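Local structure of lipoprotein LPPX (Mycobacterium tuberculosis, 2BYO) at residues 26-31 with 169-174; 44-49 with 59-64; 49-54 with 191-196. The protein probably carries phthiocerol dimycocerosates from the cell membrane to the outer membrane, holding the lipid in a large hydrophobic cavity. All blocks are in the same frame, centred on the assembly; numbering follows the deposited sequence.

In the fold
All three contacts reach one antiparallel sheet, the U-shaped beta-half-barrel around the lipid cavity; contact 2 lies within it, while contacts 1 and 3 bring a helix and a loop against it. Contacts 2 and 3 are neighbours: their centres lie about 9 Å apart, they share Gly49, and strands 40-49 and 191-198 run side by side, with Arg46 O 2.8 Å from Gln194 N. Contact 1 has its centre about 19 Å from that of contact 2 and about 20 Å from that of contact 3. One bound lipid spans contacts 1 and 3: docosahexaenoic acid touches Val171 and Leu195. Ile193 and Leu195 also line a linolenic acid site. Zinc binds at Asp61 in contact 2.

Contact 1 of 3, residues 26-31 with 169-174; sequences AEIRQS and ATVWIA
Ile173 reaches from strand 167-174 into the side of helix 22-36 and buries the most surface of any residue here. Its CD1 lies 3.7 Å from the backbone O of Glu27 and packs near the CA of Ile28. Its CG1 rests 3.8 Å from Ser31 CB; CG2 touches Ser31 CB as well and comes 3.8 Å from Glu27 OE1. The side chains of Ile173 and Glu27 lie side by side, running opposite ways. Ile28 is roughly perpendicular to both Val171 and Ile173, its CG1 4.1 Å from Val171 CG2 and 4.2 Å from Ile173 CD1. With CG1 beside its own backbone N (chi1 -62°), Ile28 brings this methylene within reach of both strand residues.

The firm side-chain hydrogen bond here stays within the helix. Ser31 OG turns back to donate to Ile28 O at 2.9 Å, one turn earlier, which leaves its CB and the flank of the hydroxyl against Ile173. No direct hydrogen bond joins helix and strand; a water near both Glu27 OE1 and Ile173 O may bridge them, though its short approach to OE1 makes the bridge doubtful.

The short segments cross at 72°, their axes 9.0 Å apart. Leu125 and Leu131 also pack on Ile28, and Leu181 of the adjacent strand touches both Ser31 and Val171. Docosahexaenoic acid touches Ile28 and Val171, placing the helix against the cavity side of the sheet, whose strand 167-174 is paired with strands 142-151 and 181-187.

Contact 2 of 3, residues 44-49 with 59-64; sequences AVRTTG and SADVDV. With ZN (zinc ion), chain C.
Arg46 and Asp61 meet across the beta hairpin of strands 40-49 and 57-65, where a salt bridge lies beside a zinc ion. Both terminal nitrogens of the guanidinium converge on one oxygen: NH2 is 2.8 Å from Asp61 OD1, on its syn lone pair, and NH1 is 2.9 Å from the same OD1 but comes from above the carboxylate plane. The two flat groups are turned 59° against each other, so the grip is end-on without being coplanar. Asp61 OD2 binds the zinc at 2.0 Å and takes just a weak bond from Arg46 NH2; two waters and His42 also bind the metal. Sharing the carboxylate between an arginine and zinc would probably favour its charged form.

Its own strand helps to fix the guanidinium. The Arg46 chain bends at chi2 (-70°), folding back over the backbone so that NH1 donates to Val45 O at 3.0 Å, in the guanidinium plane. NH1 also makes a weak bond to Ala60 O, at the guanidinium edge. The CD of Arg46 passes Ser59 OG at 3.6 Å.

Behind these lies the backbone pairing. Val45 and Ala60 form a hydrogen-bonded antiparallel pair: Val45 N donates to Ala60 O at 2.7 Å and Ala60 N to Val45 O at 2.9 Å. Ala44 faces Asp61 in a non-hydrogen-bonded pair. Val45 and Ala60 point to the other face, where Val45 lies near a bound linolenic acid. Further out, strand 40-49 pairs with 191-198 and strand 57-65 with 70-77. Val45 O accepts from two donors on opposite sides of its carbonyl plane, Ala60 N tilted 21° from it and Arg46 NH1 well above it.

Contact 3 of 3, residues 49-54 with 191-196; sequences GKVDSL and GSIQLT. With LNL (alpha-linolenic acid), chain K.
Gly191 faces Gly49 at the start of strand 191-198, in a non-hydrogen-bonded antiparallel pair whose CA atoms are 4.2 Å apart. With no side chain on either residue, the two backbones lie close together. At Ser192 the backbone does the touching: its O lies 3.5 Å from Val51 CG2, while its CB points away from the loop and its OG bonds to Thr48 OG1.

Ile193 is the main apolar partner. Its CD1 meets Val51 CG1 at 3.9 Å and Leu54 CD2 at 4.3 Å, the side chain of Val51 standing roughly perpendicular to that of Ile193. CG1 stands beside the backbone N (chi1 -55°), which sends CD1 to the loop and leaves the CG2 branch for linolenic acid, 3.5 Å from its C12. Leu195 lies beyond the loop and meets the same lipid, CD1 3.6 Å from C7.

Between the two segments the contact is by packing alone; hydrogen bonds join Lys50 to Ser190, just ahead of the strand segment. The packing is of close glycine backbones and branched aliphatic groups, and Ile193 carries it to the lipid, its CD1 on the loop and its CG2 on linolenic acid.

Contact 1 of 3, residues 26-31 with 169-174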
loop_
_atom_site.group_PDB
_atom_site.type_symbol
_atom_site.label_atom_id
_atom_site.label_comp_id
_atom_site.label_asym_id
_atom_site.label_seq_id
_atom_site.Cartn_x
_atom_site.Cartn_y
_atom_site.Cartn_z
ATOM N N ALA A 26 -1.052 17.694 7.775
ATOM C CA ALA A 26 -0.271 18.374 6.761
ATOM C C ALA A 26 0.937 17.530 6.375
ATOM O O ALA A 26 1.256 17.406 5.193
ATOM C CB ALA A 26 0.166 19.739 7.257
ATOM N N GLU A 27 1.606 16.957 7.375
ATOM C CA GLU A 27 2.775 16.124 7.137
ATOM C C GLU A 27 2.405 14.863 6.369
ATOM O O GLU A 27 3.147 14.447 5.483
ATOM C CB GLU A 27 3.468 15.771 8.455
ATOM C CG GLU A 27 4.767 14.970 8.319
ATOM C CD GLU A 27 5.890 15.744 7.638
ATOM O OE1 GLU A 27 7.006 15.194 7.527
ATOM O OE2 GLU A 27 5.677 16.896 7.217
ATOM N N ILE A 28 1.263 14.254 6.691
ATOM C CA ILE A 28 0.809 13.090 5.917
ATOM C C ILE A 28 0.483 13.488 4.465
ATOM O O ILE A 28 0.813 12.757 3.528
ATOM C CB ILE A 28 -0.418 12.405 6.547
ATOM C CG1 ILE A 28 -0.076 11.870 7.942
ATOM C CG2 ILE A 28 -0.907 11.258 5.645
ATOM C CD1 ILE A 28 -1.290 11.520 8.759
ATOM N N ARG A 29 -0.159 14.634 4.273
ATOM C CA ARG A 29 -0.432 15.108 2.911
ATOM C C ARG A 29 0.847 15.341 2.108
ATOM O O ARG A 29 0.880 15.066 0.912
ATOM C CB ARG A 29 -1.275 16.370 2.906
ATOM C CG ARG A 29 -2.741 16.100 3.013
ATOM C CD ARG A 29 -3.513 17.402 3.063
ATOM N NE ARG A 29 -4.939 17.210 2.792
ATOM C CZ ARG A 29 -5.930 17.393 3.672
ATOM N NH1 ARG A 29 -7.188 17.186 3.282
ATOM N NH2 ARG A 29 -5.696 17.790 4.927
ATOM N N GLN A 30 1.895 15.832 2.760
ATOM C CA GLN A 30 3.201 15.934 2.113
ATOM C C GLN A 30 3.697 14.573 1.586
ATOM O O GLN A 30 4.234 14.514 0.478
ATOM C CB GLN A 30 4.240 16.536 3.054
ATOM C CG GLN A 30 4.034 18.008 3.372
ATOM C CD GLN A 30 4.633 18.963 2.333
ATOM O OE1 GLN A 30 5.350 18.551 1.424
ATOM N NE2 GLN A 30 4.344 20.247 2.482
ATOM N N SER A 31 3.531 13.492 2.360
ATOM C CA SER A 31 3.989 12.170 1.894
ATOM C C SER A 31 3.103 11.615 0.798
ATOM O O SER A 31 3.597 10.948 -0.104
ATOM C CB SER A 31 4.126 11.130 3.023
ATOM O OG SER A 31 2.864 10.715 3.510
ATOM N N ALA A 169 -4.120 2.622 12.100
ATOM C CA ALA A 169 -3.168 2.621 11.019
ATOM C C ALA A 169 -1.935 3.409 11.454
ATOM O O ALA A 169 -1.973 4.149 12.456
ATOM C CB ALA A 169 -3.788 3.232 9.774
ATOM N N THR A 170 -0.848 3.228 10.709
ATOM C CA THR A 170 0.407 3.917 10.973
ATOM C C THR A 170 1.081 4.281 9.657
ATOM O O THR A 170 0.989 3.526 8.688
ATOM C CB THR A 170 1.377 3.034 11.774
ATOM O OG1 THR A 170 0.708 2.497 12.924
ATOM C CG2 THR A 170 2.623 3.864 12.233
ATOM N N VAL A 171 1.720 5.448 9.614
ATOM C CA VAL A 171 2.558 5.822 8.476
ATOM C C VAL A 171 3.926 6.246 8.989
ATOM O O VAL A 171 4.037 6.792 10.093
ATOM C CB VAL A 171 1.953 6.972 7.617
ATOM C CG1 VAL A 171 0.614 6.546 7.008
ATOM C CG2 VAL A 171 1.802 8.264 8.414
ATOM N N TRP A 172 4.948 5.992 8.178
ATOM C CA TRP A 172 6.315 6.389 8.472
ATOM C C TRP A 172 6.815 7.250 7.328
ATOM O O TRP A 172 6.911 6.782 6.182
ATOM C CB TRP A 172 7.196 5.158 8.606
ATOM C CG TRP A 172 6.988 4.344 9.857
ATOM C CD1 TRP A 172 7.708 4.435 11.011
ATOM C CD2 TRP A 172 6.034 3.287 10.064
ATOM N NE1 TRP A 172 7.257 3.520 11.928
ATOM C CE2 TRP A 172 6.228 2.803 11.378
ATOM C CE3 TRP A 172 5.024 2.714 9.277
ATOM C CZ2 TRP A 172 5.462 1.761 11.917
ATOM C CZ3 TRP A 172 4.263 1.683 9.814
ATOM C CH2 TRP A 172 4.482 1.224 11.125
ATOM N N ILE A 173 7.134 8.504 7.642
ATOM C CA ILE A 173 7.402 9.521 6.640
ATOM C C ILE A 173 8.836 9.980 6.764
ATOM O O ILE A 173 9.249 10.447 7.823
ATOM C CB ILE A 173 6.451 10.739 6.796
ATOM C CG1 ILE A 173 4.994 10.294 6.614
ATOM C CG2 ILE A 173 6.791 11.838 5.781
ATOM C CD1 ILE A 173 3.995 11.284 7.141
ATOM N N ALA A 174 9.584 9.863 5.666
ATOM C CA ALA A 174 11.008 10.192 5.653
ATOM C C ALA A 174 11.235 11.607 6.166
ATOM O O ALA A 174 10.434 12.517 5.892
ATOM C CB ALA A 174 11.572 10.050 4.249
HETATM O O HOH W 1 8.716 13.573 8.430
#

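Contact 2 of 3, residues 44-49 with 59-64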
loop_
_atom_site.group_PDB
_atom_site.type_symbol
_atom_site.label_atom_id
_atom_site.label_comp_id
_atom_site.label_asym_id
_atom_site.label_seq_id
_atom_site.Cartn_x
_atom_site.Cartn_y
_atom_site.Cartn_z
ATOM N N ALA A 44 6.955 -3.404 -1.322
ATOM C CA ALA A 44 6.965 -4.657 -0.602
ATOM C C ALA A 44 5.742 -4.705 0.299
ATOM O O ALA A 44 5.574 -3.870 1.203
ATOM C CB ALA A 44 8.226 -4.784 0.209
ATOM N N VAL A 45 4.874 -5.666 0.034
ATOM C CA VAL A 45 3.696 -5.903 0.854
ATOM C C VAL A 45 3.935 -7.123 1.740
ATOM O O VAL A 45 4.342 -8.175 1.262
ATOM C CB VAL A 45 2.441 -6.123 -0.011
ATOM C CG1 VAL A 45 1.223 -6.392 0.871
ATOM C CG2 VAL A 45 2.190 -4.909 -0.922
ATOM N N ARG A 46 3.694 -6.969 3.032
ATOM C CA ARG A 46 3.751 -8.074 3.970
ATOM C C ARG A 46 2.455 -8.063 4.766
ATOM O O ARG A 46 1.820 -7.010 4.916
ATOM C CB ARG A 46 4.947 -7.919 4.930
ATOM C CG ARG A 46 6.323 -7.880 4.238
ATOM C CD ARG A 46 6.733 -9.235 3.654
ATOM N NE ARG A 46 8.040 -9.149 2.989
ATOM C CZ ARG A 46 8.255 -8.791 1.718
ATOM N NH1 ARG A 46 7.255 -8.488 0.898
ATOM N NH2 ARG A 46 9.496 -8.741 1.254
ATOM N N THR A 47 2.067 -9.231 5.271
ATOM C CA THR A 47 0.893 -9.351 6.112
ATOM C C THR A 47 1.207 -10.237 7.309
ATOM O O THR A 47 2.128 -11.051 7.257
ATOM C CB THR A 47 -0.324 -9.968 5.348
ATOM O OG1 THR A 47 0.010 -11.264 4.846
ATOM C CG2 THR A 47 -0.752 -9.090 4.191
ATOM N N THR A 48 0.433 -10.055 8.379
ATOM C CA THR A 48 0.392 -10.981 9.502
ATOM C C THR A 48 -1.056 -11.434 9.691
ATOM O O THR A 48 -1.997 -10.754 9.256
ATOM C CB THR A 48 0.857 -10.341 10.829
ATOM O OG1 THR A 48 -0.094 -9.359 11.241
ATOM C CG2 THR A 48 2.221 -9.671 10.683
ATOM N N GLY A 49 -1.224 -12.576 10.357
ATOM C CA GLY A 49 -2.541 -13.111 10.640
ATOM C C GLY A 49 -3.210 -13.557 9.363
ATOM O O GLY A 49 -2.573 -14.148 8.501
ATOM N N SER A 59 1.841 -11.755 0.444
ATOM C CA SER A 59 3.126 -11.071 0.378
ATOM C C SER A 59 3.398 -10.670 -1.069
ATOM O O SER A 59 2.961 -11.358 -1.991
ATOM C CB SER A 59 4.244 -11.990 0.892
ATOM O OG SER A 59 5.491 -11.323 0.931
ATOM N N ALA A 60 4.087 -9.548 -1.282
ATOM C CA ALA A 60 4.549 -9.199 -2.629
ATOM C C ALA A 60 5.737 -8.259 -2.590
ATOM O O ALA A 60 5.881 -7.471 -1.662
ATOM C CB ALA A 60 3.418 -8.576 -3.453
ATOM N N ASP A 61 6.588 -8.380 -3.606
ATOM C CA ASP A 61 7.615 -7.405 -3.919
ATOM C C ASP A 61 7.452 -7.087 -5.385
ATOM O O ASP A 61 7.615 -7.974 -6.240
ATOM C CB ASP A 61 9.012 -7.943 -3.643
ATOM C CG ASP A 61 9.334 -7.945 -2.172
ATOM O OD1 ASP A 61 8.863 -8.859 -1.474
ATOM O OD2 ASP A 61 10.034 -7.021 -1.715
ATOM N N VAL A 62 7.141 -5.823 -5.664
ATOM C CA VAL A 62 6.643 -5.415 -6.970
ATOM C C VAL A 62 7.272 -4.092 -7.426
ATOM O O VAL A 62 7.319 -3.127 -6.673
ATOM C CB VAL A 62 5.092 -5.294 -6.929
ATOM C CG1 VAL A 62 4.519 -4.939 -8.294
ATOM C CG2 VAL A 62 4.476 -6.613 -6.461
ATOM N N ASP A 63 7.745 -4.064 -8.664
ATOM C CA ASP A 63 8.171 -2.826 -9.307
ATOM C C ASP A 63 6.968 -2.193 -9.986
ATOM O O ASP A 63 6.226 -2.880 -10.677
ATOM C CB ASP A 63 9.252 -3.104 -10.345
ATOM C CG ASP A 63 10.586 -3.423 -9.721
ATOM O OD1 ASP A 63 10.824 -3.066 -8.548
ATOM O OD2 ASP A 63 11.420 -4.032 -10.408
ATOM N N VAL A 64 6.784 -0.887 -9.778
ATOM C CA VAL A 64 5.610 -0.179 -10.267
ATOM C C VAL A 64 6.036 0.999 -11.126
ATOM O O VAL A 64 6.901 1.786 -10.732
ATOM C CB VAL A 64 4.731 0.350 -9.107
ATOM C CG1 VAL A 64 3.508 1.096 -9.652
ATOM C CG2 VAL A 64 4.286 -0.790 -8.201
HETATM ZN ZN ZN C . 11.471 -5.986 -2.750
HETATM O O HOH W 2 12.731 -4.967 -1.170
HETATM O O HOH W 3 12.797 -7.618 -3.960
#

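Contact 3 of 3, residues 49-54 with 191-196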
loop_
_atom_site.group_PDB
_atom_site.type_symbol
_atom_site.label_atom_id
_atom_site.label_comp_id
_atom_site.label_asym_id
_atom_site.label_seq_id
_atom_site.Cartn_x
_atom_site.Cartn_y
_atom_site.Cartn_z
ATOM N N GLY A 49 -1.224 -12.576 10.357
ATOM C CA GLY A 49 -2.541 -13.111 10.640
ATOM C C GLY A 49 -3.210 -13.557 9.363
ATOM O O GLY A 49 -2.573 -14.148 8.501
ATOM N N LYS A 50 -4.498 -13.259 9.239
ATOM C CA LYS A 50 -5.269 -13.686 8.086
ATOM C C LYS A 50 -5.854 -12.482 7.367
ATOM O O LYS A 50 -6.658 -11.730 7.929
ATOM C CB LYS A 50 -6.352 -14.670 8.521
ATOM C CG LYS A 50 -5.754 -16.007 8.917
ATOM C CD LYS A 50 -6.799 -17.026 9.305
ATOM C CE LYS A 50 -6.185 -18.427 9.373
ATOM N NZ LYS A 50 -5.559 -18.827 8.062
ATOM N N VAL A 51 -5.392 -12.290 6.135
ATOM C CA VAL A 51 -5.844 -11.225 5.266
ATOM C C VAL A 51 -6.377 -11.865 3.988
ATOM O O VAL A 51 -5.621 -12.480 3.236
ATOM C CB VAL A 51 -4.684 -10.266 4.938
ATOM C CG1 VAL A 51 -5.088 -9.268 3.853
ATOM C CG2 VAL A 51 -4.220 -9.546 6.210
ATOM N N ASP A 52 -7.679 -11.720 3.758
ATOM C CA ASP A 52 -8.359 -12.326 2.611
ATOM C C ASP A 52 -8.736 -11.287 1.548
ATOM O O ASP A 52 -9.349 -11.628 0.539
ATOM C CB ASP A 52 -9.634 -13.038 3.088
ATOM C CG ASP A 52 -9.346 -14.269 3.937
ATOM O OD1 ASP A 52 -8.434 -15.052 3.586
ATOM O OD2 ASP A 52 -10.062 -14.485 4.944
ATOM N N SER A 53 -8.365 -10.030 1.772
ATOM C CA SER A 53 -8.840 -8.920 0.950
ATOM C C SER A 53 -7.884 -8.493 -0.165
ATOM O O SER A 53 -8.154 -7.518 -0.864
ATOM C CB SER A 53 -9.142 -7.716 1.845
ATOM O OG SER A 53 -7.979 -7.273 2.521
ATOM N N LEU A 54 -6.773 -9.202 -0.337
ATOM C CA LEU A 54 -5.847 -8.894 -1.425
ATOM C C LEU A 54 -5.874 -9.976 -2.500
ATOM O O LEU A 54 -4.840 -10.323 -3.064
ATOM C CB LEU A 54 -4.426 -8.708 -0.886
ATOM C CG LEU A 54 -4.238 -7.667 0.216
ATOM C CD1 LEU A 54 -2.780 -7.642 0.622
ATOM C CD2 LEU A 54 -4.701 -6.288 -0.237
ATOM N N GLY A 191 -6.044 -9.479 10.924
ATOM C CA GLY A 191 -4.644 -9.428 10.514
ATOM C C GLY A 191 -4.186 -8.019 10.243
ATOM O O GLY A 191 -4.845 -7.059 10.627
ATOM N N SER A 192 -3.038 -7.895 9.593
ATOM C CA SER A 192 -2.489 -6.584 9.283
ATOM C C SER A 192 -1.863 -6.596 7.905
ATOM O O SER A 192 -1.486 -7.653 7.392
ATOM C CB SER A 192 -1.447 -6.175 10.326
ATOM O OG SER A 192 -0.356 -7.075 10.293
ATOM N N ILE A 193 -1.795 -5.412 7.308
ATOM C CA ILE A 193 -1.164 -5.216 6.006
ATOM C C ILE A 193 -0.129 -4.121 6.168
ATOM O O ILE A 193 -0.398 -3.079 6.774
ATOM C CB ILE A 193 -2.171 -4.803 4.915
ATOM C CG1 ILE A 193 -3.317 -5.807 4.829
ATOM C CG2 ILE A 193 -1.469 -4.687 3.552
ATOM C CD1 ILE A 193 -4.471 -5.378 3.920
ATOM N N GLN A 194 1.061 -4.372 5.635
ATOM C CA GLN A 194 2.150 -3.425 5.703
ATOM C C GLN A 194 2.686 -3.208 4.300
ATOM O O GLN A 194 2.924 -4.170 3.560
ATOM C CB GLN A 194 3.260 -3.990 6.559
ATOM C CG GLN A 194 4.488 -3.091 6.648
ATOM C CD GLN A 194 5.629 -3.820 7.296
ATOM O OE1 GLN A 194 6.373 -4.540 6.624
ATOM N NE2 GLN A 194 5.739 -3.693 8.612
ATOM N N LEU A 195 2.878 -1.950 3.945
ATOM C CA LEU A 195 3.373 -1.596 2.633
ATOM C C LEU A 195 4.603 -0.731 2.793
ATOM O O LEU A 195 4.549 0.333 3.404
ATOM C CB LEU A 195 2.283 -0.865 1.858
ATOM C CG LEU A 195 2.606 -0.694 0.386
ATOM C CD1 LEU A 195 1.336 -0.815 -0.434
ATOM C CD2 LEU A 195 3.334 0.635 0.116
ATOM N N THR A 196 5.715 -1.201 2.251
ATOM C CA THR A 196 6.981 -0.509 2.357
ATOM C C THR A 196 7.452 -0.097 0.954
ATOM O O THR A 196 7.545 -0.932 0.047
ATOM C CB THR A 196 8.014 -1.414 3.067
ATOM O OG1 THR A 196 7.501 -1.783 4.357
ATOM C CG2 THR A 196 9.367 -0.709 3.243
HETATM O O1 LNL K . -3.541 -2.448 -7.659
HETATM C C1 LNL K . -2.427 -2.983 -7.876
HETATM O O2 LNL K . -2.148 -4.126 -7.446
HETATM C C2 LNL K . -1.396 -2.235 -8.703
HETATM C C3 LNL K . -0.380 -1.508 -7.832
HETATM C C4 LNL K . 0.721 -2.438 -7.307
HETATM C C5 LNL K . 0.679 -2.726 -5.798
HETATM C C6 LNL K . 0.457 -1.490 -4.909
HETATM C C7 LNL K . -0.146 -1.884 -3.558
HETATM C C8 LNL K . -1.679 -1.906 -3.561
HETATM C C9 LNL K . -2.267 -1.501 -2.206
HETATM C C10 LNL K . -2.902 -2.658 -1.437
HETATM C C11 LNL K . -1.922 -3.184 -0.406
HETATM C C12 LNL K . -1.663 -2.568 0.756
HETATM C C13 LNL K . -2.326 -1.276 1.197
HETATM C C14 LNL K . -1.482 -0.547 2.242
HETATM C C15 LNL K . -1.825 -0.913 3.687
HETATM C C16 LNL K . -1.707 0.294 4.618
HETATM C C17 LNL K . -2.883 1.262 4.465
HETATM C C18 LNL K . -2.861 2.390 5.479
#